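Local atomic coordinates of SusD homolog (PDB entry 4MRU), a protein that probably binds sugars such as mucin O-glycans at the bacterial surface, as a SusD-like lipoprotein of mainly helical, TPR-like fold. Residues A[44-48]-A[120-124]; A[201-205]-A[324-330]; A[209-215]-A[501-505]. All blocks are in the same frame, centred on the assembly; numbering follows the deposited sequence.

The three contacts sit in the helical body of this SusD-like protein, their centres about 18 to 20 Å apart, and all lie away from the magnesium site at Asn373. Contact 1 joins helices 40-54 and 104-125 and closes along the chain before the others open. Contacts 2 and 3 alternate in sequence: helix 192-209 meets strand 322-325 and helix 327-339, and the loop that follows it meets the C-terminal segment 501-505. Helix 104-125 links all three, since Leu202 packs on Thr116 while Asp123 makes a salt bridge to Arg209 and probably a hydrogen bond to Trp502 NE1. Distant parts of the sequence are thus gathered round helices 104-125 and 192-209.

Contact 1 (A[44-48]-A[120-124]); sequences QFMEA and RVTDI
The guanidinium group of Arg120 receives the carboxylate of Glu47 at its edge, the two planes only 20° apart, while the selenium of Met46, a selenomethionine, approaches obliquely. Arg120 NH2 gives the strong bond of this salt bridge, 2.6 Å to Glu47 OE2 and nearly straight at 162°, whereas Arg120 NH1 reaches the same oxygen only weakly. A water extends this edge: it accepts from Arg120 NH1 at 3.0 Å and lies 2.6 Å from Glu47 OE1, so the second carboxylate oxygen is tied in indirectly. Segments 44-48 and 120-124, on helices 40-54 and 104-125, run at 82° with their axes 13.2 Å apart at closest approach, a gap that needs long side chains. Glutamate and arginine suit it, the glutamate folding at its second torsion to present its carboxylate. Met46 spans the same gap with its CG anti to the backbone N and an extended chain. Met46 CE ends 3.7 Å from Ile124 CD1 and 4.2 Å from Val121 CG2, a flexible apolar tip laid against branched aliphatic groups. Ile428 of helix 427-437 packs against Glu47, Arg120 and Ile124, and Val86 of helix 81-100 against Met46 and Val121. Opposite charges buried this way probably offset each other to a large extent, each favouring the ionised form of its mate, making an otherwise costly pair a specific tie between crossing helices.

Contact 2 (A[201-205]-A[324-330]); sequences SLQLR and WMTASEV. With EDO (1,2-ethanediol), chain F; EDO (1,2-ethanediol), chain E.
Arg205 NH2 is gripped by several oxygens: Glu329 OE1 at 2.9 Å, O2 of a 1,2-ethanediol, probably from the crystallisation liquor, at 3.1 Å and, weakly, the backbone O of Trp324. Beside it, Arg205 NE meets Glu329 OE2 at 2.8 Å, completing a side-on, two-nitrogen salt bridge in which both carboxylate oxygens use their syn lone pairs and the two planes lie 12° apart. The arginine turns at chi3 (-89°) to offer this edge, while NH1 binds the diol and Gln119. Glu329 belongs to helix 327-339, where N-cap Thr326 OG1 accepts from Glu329 N at 3.2 Å, a capping bond. Just ahead, Trp324 and Met325 both face Ala239 in a classic beta bulge of the two-stranded antiparallel sheet of 239-241 and 322-325. In one of its two conformers the selenomethionine Met325 lays CE over one guanidinium face, 3.7 Å from Arg205 CZ. A leucine in place of Arg205 would probably leave the buried Glu329 carboxylate without this two-nitrogen grip and its end free to turn. Earlier on helix 192-209, small Ser201 allows a close approach, Ser201 OG lying 3.6 Å from Val330 CG2 while bonding back to Leu197 O. Leu204 CD2 touches Val330 CG1 at 4.2 Å.

Contact 3 (A[209-215]-A[501-505]); sequences RLCYTDM and WWDRK
Tyr212, Trp502 and Trp501 carry this meeting of the 209-215 turn, which links helices 192-209 and 216-229, with the C-terminal segment beyond helix 473-486. Lys505 runs fully extended alongside the Tyr212 ring, its CB 3.8 Å above the ring centroid in a CH-pi contact and its CD touching the hydroxyl; the SG of Cys211 lies over the opposite face. A long aliphatic chain suits that flat surface, and it carries NZ on to a salt bridge with Glu409, while Tyr212 OH bonds to Arg340. On the Trp502 ring, Arg209 places CG squarely over the five-membered part, 3.6 Å from its centroid. The arginine bends at chi2 and chi3, lying beside the indole before its guanidinium turns to Glu429 and Glu433. Arg436 of helix 427-437 touches both Tyr212 and Trp502. Trp501 offers its face to Thr213 CG2, 3.8 Å from the centroid of the six-membered ring, and Leu210 CD2 meets Trp501 CZ3 obliquely at 3.7 Å. Threonine fits here because its two branches do different work: with chi1 at 66°, Thr213 OG1 turns back to donate to Leu210 O at 2.8 Å, and its acceptance from Met215 N closes an ST turn, while the methyl is left for the indole. Leu210 to Thr213 is a type I turn. One water bridges the backbones, 2.6 Å from Arg209 O, and also binds Tyr212 N and Trp502 O. With no direct hydrogen bond between the segments, cohesion rests on aliphatic groups laid on aromatic faces, with backbone polar groups joined through water and charged ends sent to partners beyond.

Contact 1 (A[44-48]-A[120-124])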
loop_
_atom_site.group_PDB
_atom_site.type_symbol
_atom_site.label_atom_id
_atom_site.label_comp_id
_atom_site.label_asym_id
_atom_site.label_seq_id
_atom_site.Cartn_x
_atom_site.Cartn_y
_atom_site.Cartn_z
ATOM N N GLN A 44 -4.070 12.198 -5.937
ATOM C CA GLN A 44 -3.854 11.902 -7.372
ATOM C C GLN A 44 -2.411 11.460 -7.648
ATOM O O GLN A 44 -2.176 10.554 -8.417
ATOM C CB GLN A 44 -4.260 13.082 -8.264
ATOM C CG GLN A 44 -3.373 14.306 -8.128
ATOM C CD GLN A 44 -3.897 15.486 -8.911
ATOM O OE1 GLN A 44 -4.472 15.325 -10.002
ATOM N NE2 GLN A 44 -3.695 16.690 -8.371
ATOM N N PHE A 45 -1.466 12.072 -6.971
ATOM C CA PHE A 45 -0.055 11.753 -7.157
ATOM C C PHE A 45 0.333 10.490 -6.405
ATOM O O PHE A 45 0.911 9.574 -6.981
ATOM C CB PHE A 45 0.828 12.891 -6.690
ATOM C CG PHE A 45 0.631 14.176 -7.460
ATOM C CD1 PHE A 45 1.005 14.248 -8.794
ATOM C CD2 PHE A 45 0.076 15.264 -6.869
ATOM C CE1 PHE A 45 0.799 15.397 -9.517
ATOM C CE2 PHE A 45 -0.108 16.452 -7.575
ATOM C CZ PHE A 45 0.265 16.513 -8.897
HETATM N N MSE A 46 0.056 10.458 -5.112
HETATM C CA MSE A 46 0.600 9.384 -4.248
HETATM C C MSE A 46 -0.118 8.078 -4.468
HETATM O O MSE A 46 0.503 7.025 -4.576
HETATM C CB MSE A 46 0.494 9.836 -2.798
HETATM C CG MSE A 46 1.172 8.886 -1.842
HETATM SE SE MSE A 46 1.107 9.801 -0.088
HETATM C CE MSE A 46 2.624 8.721 0.687
ATOM N N GLU A 47 -1.438 8.130 -4.593
ATOM C CA GLU A 47 -2.235 6.923 -4.704
ATOM C C GLU A 47 -2.634 6.528 -6.124
ATOM O O GLU A 47 -2.551 5.357 -6.485
ATOM C CB GLU A 47 -3.513 7.110 -3.896
ATOM C CG GLU A 47 -3.256 7.260 -2.427
ATOM C CD GLU A 47 -2.801 5.971 -1.794
ATOM O OE1 GLU A 47 -3.357 4.875 -2.115
ATOM O OE2 GLU A 47 -1.919 6.051 -0.932
ATOM N N ALA A 48 -3.143 7.470 -6.906
ATOM C CA ALA A 48 -3.692 7.128 -8.211
ATOM C C ALA A 48 -2.561 6.876 -9.231
ATOM O O ALA A 48 -2.469 5.818 -9.838
ATOM C CB ALA A 48 -4.646 8.226 -8.695
ATOM N N ARG A 120 4.754 4.501 5.165
ATOM C CA ARG A 120 4.519 4.523 3.733
ATOM C C ARG A 120 5.609 5.358 3.049
ATOM O O ARG A 120 6.148 4.977 2.006
ATOM C CB ARG A 120 3.151 5.084 3.408
ATOM C CG ARG A 120 1.979 4.152 3.697
ATOM C CD ARG A 120 0.718 4.898 4.026
ATOM N NE ARG A 120 0.421 5.963 3.049
ATOM C CZ ARG A 120 -0.202 5.756 1.891
ATOM N NH1 ARG A 120 -0.553 4.524 1.511
ATOM N NH2 ARG A 120 -0.404 6.760 1.088
ATOM N N VAL A 121 5.930 6.499 3.628
ATOM C CA VAL A 121 6.892 7.398 3.007
ATOM C C VAL A 121 8.295 6.795 2.952
ATOM O O VAL A 121 8.950 6.864 1.929
ATOM C CB VAL A 121 6.922 8.762 3.735
ATOM C CG1 VAL A 121 7.913 9.711 3.105
ATOM C CG2 VAL A 121 5.512 9.378 3.712
ATOM N N THR A 122 8.775 6.190 4.042
ATOM C CA THR A 122 10.083 5.570 3.958
ATOM C C THR A 122 10.053 4.374 2.973
ATOM O O THR A 122 11.045 4.141 2.288
ATOM C CB THR A 122 10.686 5.119 5.307
ATOM O OG1 THR A 122 12.015 4.607 5.070
ATOM C CG2 THR A 122 9.884 4.067 5.983
ATOM N N ASP A 123 8.957 3.644 2.913
ATOM C CA ASP A 123 8.868 2.533 1.950
ATOM C C ASP A 123 8.949 2.997 0.500
ATOM O O ASP A 123 9.487 2.276 -0.352
ATOM C CB ASP A 123 7.588 1.712 2.145
ATOM C CG ASP A 123 7.665 0.774 3.347
ATOM O OD1 ASP A 123 8.750 0.662 3.964
ATOM O OD2 ASP A 123 6.620 0.187 3.672
ATOM N N ILE A 124 8.464 4.205 0.220
ATOM C CA ILE A 124 8.574 4.783 -1.121
ATOM C C ILE A 124 10.002 5.260 -1.471
ATOM O O ILE A 124 10.438 5.096 -2.627
ATOM C CB ILE A 124 7.577 5.945 -1.271
ATOM C CG1 ILE A 124 6.151 5.400 -1.183
ATOM C CG2 ILE A 124 7.773 6.686 -2.582
ATOM C CD1 ILE A 124 5.148 6.496 -0.869
HETATM O O HOH W 1 -1.912 3.131 -0.806
#

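Contact 2 (A[201-205]-A[324-330])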
loop_
_atom_site.group_PDB
_atom_site.type_symbol
_atom_site.label_atom_id
_atom_site.label_comp_id
_atom_site.label_asym_id
_atom_site.label_seq_id
_atom_site.Cartn_x
_atom_site.Cartn_y
_atom_site.Cartn_z
ATOM N N SER A 201 -1.200 -5.107 14.321
ATOM C CA SER A 201 -1.263 -5.479 12.933
ATOM C C SER A 201 -0.185 -4.710 12.108
ATOM O O SER A 201 0.462 -5.270 11.276
ATOM C CB SER A 201 -2.673 -5.229 12.385
ATOM O OG SER A 201 -3.650 -5.893 13.188
ATOM N N LEU A 202 -0.013 -3.431 12.394
ATOM C CA LEU A 202 1.025 -2.642 11.735
ATOM C C LEU A 202 2.409 -3.157 12.095
ATOM O O LEU A 202 3.274 -3.215 11.219
ATOM C CB LEU A 202 0.918 -1.196 12.150
ATOM C CG LEU A 202 1.822 -0.156 11.495
ATOM C CD1 LEU A 202 1.669 -0.184 9.989
ATOM C CD2 LEU A 202 1.496 1.226 12.054
ATOM N N GLN A 203 2.635 -3.512 13.368
ATOM C CA GLN A 203 3.906 -4.140 13.763
ATOM C C GLN A 203 4.153 -5.422 12.957
ATOM O O GLN A 203 5.268 -5.671 12.513
ATOM C CB GLN A 203 3.936 -4.479 15.232
ATOM C CG GLN A 203 3.979 -3.298 16.179
ATOM C CD GLN A 203 3.715 -3.715 17.637
ATOM O OE1 GLN A 203 2.836 -4.536 17.926
ATOM N NE2 GLN A 203 4.492 -3.141 18.556
ATOM N N LEU A 204 3.115 -6.211 12.760
ATOM C CA LEU A 204 3.211 -7.429 11.966
ATOM C C LEU A 204 3.590 -7.138 10.501
ATOM O O LEU A 204 4.455 -7.787 9.926
ATOM C CB LEU A 204 1.885 -8.183 12.034
ATOM C CG LEU A 204 1.772 -9.469 11.211
ATOM C CD1 LEU A 204 2.850 -10.466 11.607
ATOM C CD2 LEU A 204 0.398 -10.075 11.388
ATOM N N ARG A 205 2.918 -6.156 9.909
ATOM C CA ARG A 205 3.199 -5.766 8.534
ATOM C C ARG A 205 4.660 -5.326 8.375
ATOM O O ARG A 205 5.350 -5.760 7.490
ATOM C CB ARG A 205 2.290 -4.615 8.132
ATOM C CG ARG A 205 2.517 -4.142 6.721
ATOM C CD ARG A 205 1.922 -2.746 6.488
ATOM N NE ARG A 205 0.535 -2.824 6.052
ATOM C CZ ARG A 205 -0.234 -1.755 5.846
ATOM N NH1 ARG A 205 0.258 -0.537 6.060
ATOM N NH2 ARG A 205 -1.486 -1.910 5.434
ATOM N N TRP A 324 -7.556 1.273 5.681
ATOM C CA TRP A 324 -6.149 1.187 6.080
ATOM C C TRP A 324 -5.620 -0.249 6.243
ATOM O O TRP A 324 -4.616 -0.589 5.684
ATOM C CB TRP A 324 -5.943 1.863 7.397
ATOM C CG TRP A 324 -6.146 3.356 7.410
ATOM C CD1 TRP A 324 -6.591 4.136 6.413
ATOM C CD2 TRP A 324 -5.901 4.205 8.514
ATOM N NE1 TRP A 324 -6.641 5.456 6.824
ATOM C CE2 TRP A 324 -6.197 5.513 8.118
ATOM C CE3 TRP A 324 -5.438 3.984 9.808
ATOM C CZ2 TRP A 324 -6.054 6.615 8.987
ATOM C CZ3 TRP A 324 -5.238 5.056 10.648
ATOM C CH2 TRP A 324 -5.560 6.359 10.242
HETATM N N MSE A 325 -6.285 -1.063 7.047
HETATM C CA MSE A 325 -5.797 -2.398 7.360
HETATM C C MSE A 325 -6.971 -3.270 7.661
HETATM O O MSE A 325 -7.844 -2.909 8.436
HETATM C CB MSE A 325 -4.850 -2.334 8.554
HETATM C CG MSE A 325 -4.480 -3.773 8.922
HETATM SE SE MSE A 325 -2.687 -4.426 8.513
HETATM C CE MSE A 325 -1.744 -2.786 9.113
ATOM N N THR A 326 -6.990 -4.449 7.023
ATOM C CA THR A 326 -8.084 -5.378 7.195
ATOM C C THR A 326 -7.654 -6.734 7.759
ATOM O O THR A 326 -6.489 -7.148 7.712
ATOM C CB THR A 326 -8.770 -5.683 5.871
ATOM O OG1 THR A 326 -7.852 -6.432 5.042
ATOM C CG2 THR A 326 -9.241 -4.404 5.208
ATOM N N ALA A 327 -8.637 -7.416 8.299
ATOM C CA ALA A 327 -8.465 -8.798 8.761
ATOM C C ALA A 327 -7.903 -9.694 7.681
ATOM O O ALA A 327 -7.082 -10.537 7.974
ATOM C CB ALA A 327 -9.783 -9.341 9.260
ATOM N N SER A 328 -8.330 -9.533 6.433
ATOM C CA SER A 328 -7.773 -10.337 5.332
ATOM C C SER A 328 -6.268 -10.130 5.199
ATOM O O SER A 328 -5.502 -11.083 5.111
ATOM C CB SER A 328 -8.450 -10.000 4.000
ATOM O OG SER A 328 -7.922 -10.773 2.957
ATOM N N GLU A 329 -5.825 -8.885 5.236
ATOM C CA GLU A 329 -4.377 -8.594 5.096
ATOM C C GLU A 329 -3.588 -9.247 6.227
ATOM O O GLU A 329 -2.540 -9.889 6.025
ATOM C CB GLU A 329 -4.082 -7.088 5.056
ATOM C CG GLU A 329 -2.560 -6.790 4.976
ATOM C CD GLU A 329 -2.103 -5.307 5.106
ATOM O OE1 GLU A 329 -2.922 -4.360 5.082
ATOM O OE2 GLU A 329 -0.868 -5.100 5.251
ATOM N N VAL A 330 -4.115 -9.138 7.441
ATOM C CA VAL A 330 -3.461 -9.736 8.619
ATOM C C VAL A 330 -3.380 -11.263 8.500
ATOM O O VAL A 330 -2.350 -11.848 8.774
ATOM C CB VAL A 330 -4.205 -9.318 9.912
ATOM C CG1 VAL A 330 -3.778 -10.163 11.109
ATOM C CG2 VAL A 330 -3.914 -7.872 10.186
HETATM C C1 EDO F . -1.718 2.188 6.277
HETATM O O1 EDO F . -0.555 2.183 5.441
HETATM C C2 EDO F . -2.838 2.135 5.297
HETATM O O2 EDO F . -2.660 0.884 4.658
HETATM C C1 EDO E . 4.263 -4.887 21.742
HETATM O O1 EDO E . 3.741 -3.634 21.301
HETATM C C2 EDO E . 3.325 -5.976 21.281
HETATM O O2 EDO E . 3.576 -6.145 19.892
#

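Contact 3 (A[209-215]-A[501-505])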
loop_
_atom_site.group_PDB
_atom_site.type_symbol
_atom_site.label_atom_id
_atom_site.label_comp_id
_atom_site.label_asym_id
_atom_site.label_seq_id
_atom_site.Cartn_x
_atom_site.Cartn_y
_atom_site.Cartn_z
ATOM N N ARG A 209 8.009 -7.039 6.368
ATOM C CA ARG A 209 8.706 -6.219 5.388
ATOM C C ARG A 209 10.197 -6.437 5.464
ATOM O O ARG A 209 10.855 -6.367 4.435
ATOM C CB ARG A 209 8.394 -4.721 5.569
ATOM C CG ARG A 209 8.836 -3.883 4.378
ATOM C CD ARG A 209 7.795 -3.812 3.243
ATOM N NE ARG A 209 6.775 -2.831 3.597
ATOM C CZ ARG A 209 5.462 -2.982 3.586
ATOM N NH1 ARG A 209 4.870 -4.100 3.169
ATOM N NH2 ARG A 209 4.727 -1.941 3.970
ATOM N N LEU A 210 10.713 -6.738 6.665
ATOM C CA LEU A 210 12.149 -6.844 6.872
ATOM C C LEU A 210 12.693 -8.281 6.863
ATOM O O LEU A 210 13.855 -8.525 7.273
ATOM C CB LEU A 210 12.537 -6.187 8.203
ATOM C CG LEU A 210 11.969 -4.789 8.483
ATOM C CD1 LEU A 210 12.588 -4.236 9.757
ATOM C CD2 LEU A 210 12.188 -3.862 7.312
ATOM N N CYS A 211 11.922 -9.212 6.317
ATOM C CA CYS A 211 12.301 -10.631 6.428
ATOM C C CYS A 211 13.527 -10.990 5.551
ATOM O O CYS A 211 14.147 -12.033 5.755
ATOM C CB CYS A 211 11.092 -11.518 6.151
ATOM S SG CYS A 211 10.709 -11.565 4.386
ATOM N N TYR A 212 13.923 -10.128 4.624
ATOM C CA TYR A 212 15.111 -10.382 3.815
ATOM C C TYR A 212 16.337 -9.577 4.274
ATOM O O TYR A 212 17.367 -9.598 3.584
ATOM C CB TYR A 212 14.813 -10.112 2.316
ATOM C CG TYR A 212 13.779 -11.054 1.750
ATOM C CD1 TYR A 212 14.075 -12.396 1.560
ATOM C CD2 TYR A 212 12.508 -10.598 1.337
ATOM C CE1 TYR A 212 13.133 -13.266 1.027
ATOM C CE2 TYR A 212 11.578 -11.464 0.813
ATOM C CZ TYR A 212 11.913 -12.802 0.637
ATOM O OH TYR A 212 10.979 -13.664 0.120
ATOM N N THR A 213 16.262 -8.896 5.428
ATOM C CA THR A 213 17.372 -8.081 5.927
ATOM C C THR A 213 18.111 -8.767 7.059
ATOM O O THR A 213 17.729 -9.831 7.470
ATOM C CB THR A 213 16.891 -6.750 6.516
ATOM O OG1 THR A 213 16.116 -6.993 7.698
ATOM C CG2 THR A 213 16.077 -5.984 5.498
ATOM N N ASP A 214 19.167 -8.131 7.561
ATOM C CA ASP A 214 19.925 -8.647 8.709
ATOM C C ASP A 214 19.206 -8.389 10.041
ATOM O O ASP A 214 19.724 -8.684 11.114
ATOM C CB ASP A 214 21.370 -8.079 8.705
ATOM C CG ASP A 214 21.460 -6.587 9.072
ATOM O OD1 ASP A 214 20.430 -5.899 9.235
ATOM O OD2 ASP A 214 22.602 -6.087 9.197
HETATM N N MSE A 215 17.992 -7.863 9.961
HETATM C CA MSE A 215 17.166 -7.699 11.136
HETATM C C MSE A 215 16.070 -8.717 11.156
HETATM O O MSE A 215 15.103 -8.568 11.917
HETATM C CB MSE A 215 16.555 -6.309 11.095
HETATM C CG MSE A 215 17.630 -5.211 11.133
HETATM SE SE MSE A 215 18.609 -5.050 12.841
HETATM C CE MSE A 215 20.301 -5.849 12.249
ATOM N N TRP A 501 16.515 -0.218 1.428
ATOM C CA TRP A 501 17.246 -1.162 2.287
ATOM C C TRP A 501 16.556 -2.519 2.462
ATOM O O TRP A 501 17.228 -3.532 2.432
ATOM C CB TRP A 501 17.525 -0.515 3.660
ATOM C CG TRP A 501 18.022 -1.476 4.701
ATOM C CD1 TRP A 501 19.251 -2.045 4.779
ATOM C CD2 TRP A 501 17.284 -1.948 5.824
ATOM N NE1 TRP A 501 19.324 -2.867 5.884
ATOM C CE2 TRP A 501 18.108 -2.842 6.519
ATOM C CE3 TRP A 501 15.991 -1.715 6.302
ATOM C CZ2 TRP A 501 17.696 -3.470 7.691
ATOM C CZ3 TRP A 501 15.570 -2.380 7.460
ATOM C CH2 TRP A 501 16.436 -3.223 8.136
ATOM N N TRP A 502 15.247 -2.580 2.640
ATOM C CA TRP A 502 14.620 -3.888 2.855
ATOM C C TRP A 502 14.459 -4.728 1.564
ATOM O O TRP A 502 14.084 -5.878 1.667
ATOM C CB TRP A 502 13.261 -3.787 3.572
ATOM C CG TRP A 502 12.219 -2.800 3.038
ATOM C CD1 TRP A 502 11.800 -1.688 3.660
ATOM C CD2 TRP A 502 11.430 -2.903 1.846
ATOM N NE1 TRP A 502 10.840 -1.062 2.940
ATOM C CE2 TRP A 502 10.614 -1.779 1.796
ATOM C CE3 TRP A 502 11.384 -3.804 0.798
ATOM C CZ2 TRP A 502 9.726 -1.544 0.771
ATOM C CZ3 TRP A 502 10.493 -3.568 -0.247
ATOM C CH2 TRP A 502 9.701 -2.435 -0.260
ATOM N N ASP A 503 14.682 -4.135 0.387
ATOM C CA ASP A 503 14.443 -4.801 -0.898
ATOM C C ASP A 503 15.686 -5.568 -1.271
ATOM O O ASP A 503 16.576 -5.076 -2.024
ATOM C CB ASP A 503 14.044 -3.768 -1.963
ATOM C CG ASP A 503 13.760 -4.376 -3.320
ATOM O OD1 ASP A 503 13.824 -5.627 -3.430
ATOM O OD2 ASP A 503 13.488 -3.584 -4.268
ATOM N N ARG A 504 15.807 -6.750 -0.679
ATOM C CA ARG A 504 17.056 -7.528 -0.765
ATOM C C ARG A 504 16.842 -8.946 -1.254
ATOM O O ARG A 504 17.779 -9.695 -1.357
ATOM C CB ARG A 504 17.731 -7.595 0.606
ATOM C CG ARG A 504 17.907 -6.258 1.300
ATOM C CD ARG A 504 18.867 -6.353 2.501
ATOM N NE ARG A 504 20.255 -6.133 2.077
ATOM C CZ ARG A 504 20.816 -4.934 1.892
ATOM N NH1 ARG A 504 20.129 -3.808 2.065
ATOM N NH2 ARG A 504 22.053 -4.855 1.492
ATOM N N LYS A 505 15.614 -9.348 -1.546
ATOM C CA LYS A 505 15.401 -10.712 -2.047
ATOM C C LYS A 505 16.268 -10.998 -3.310
ATOM O O LYS A 505 16.257 -10.212 -4.245
ATOM C CB LYS A 505 13.930 -10.923 -2.352
ATOM C CG LYS A 505 13.603 -12.348 -2.754
ATOM C CD LYS A 505 12.138 -12.540 -3.086
ATOM C CE LYS A 505 11.916 -13.995 -3.442
ATOM N NZ LYS A 505 10.509 -14.296 -3.736
HETATM O O HOH W 2 13.038 -7.622 3.614
#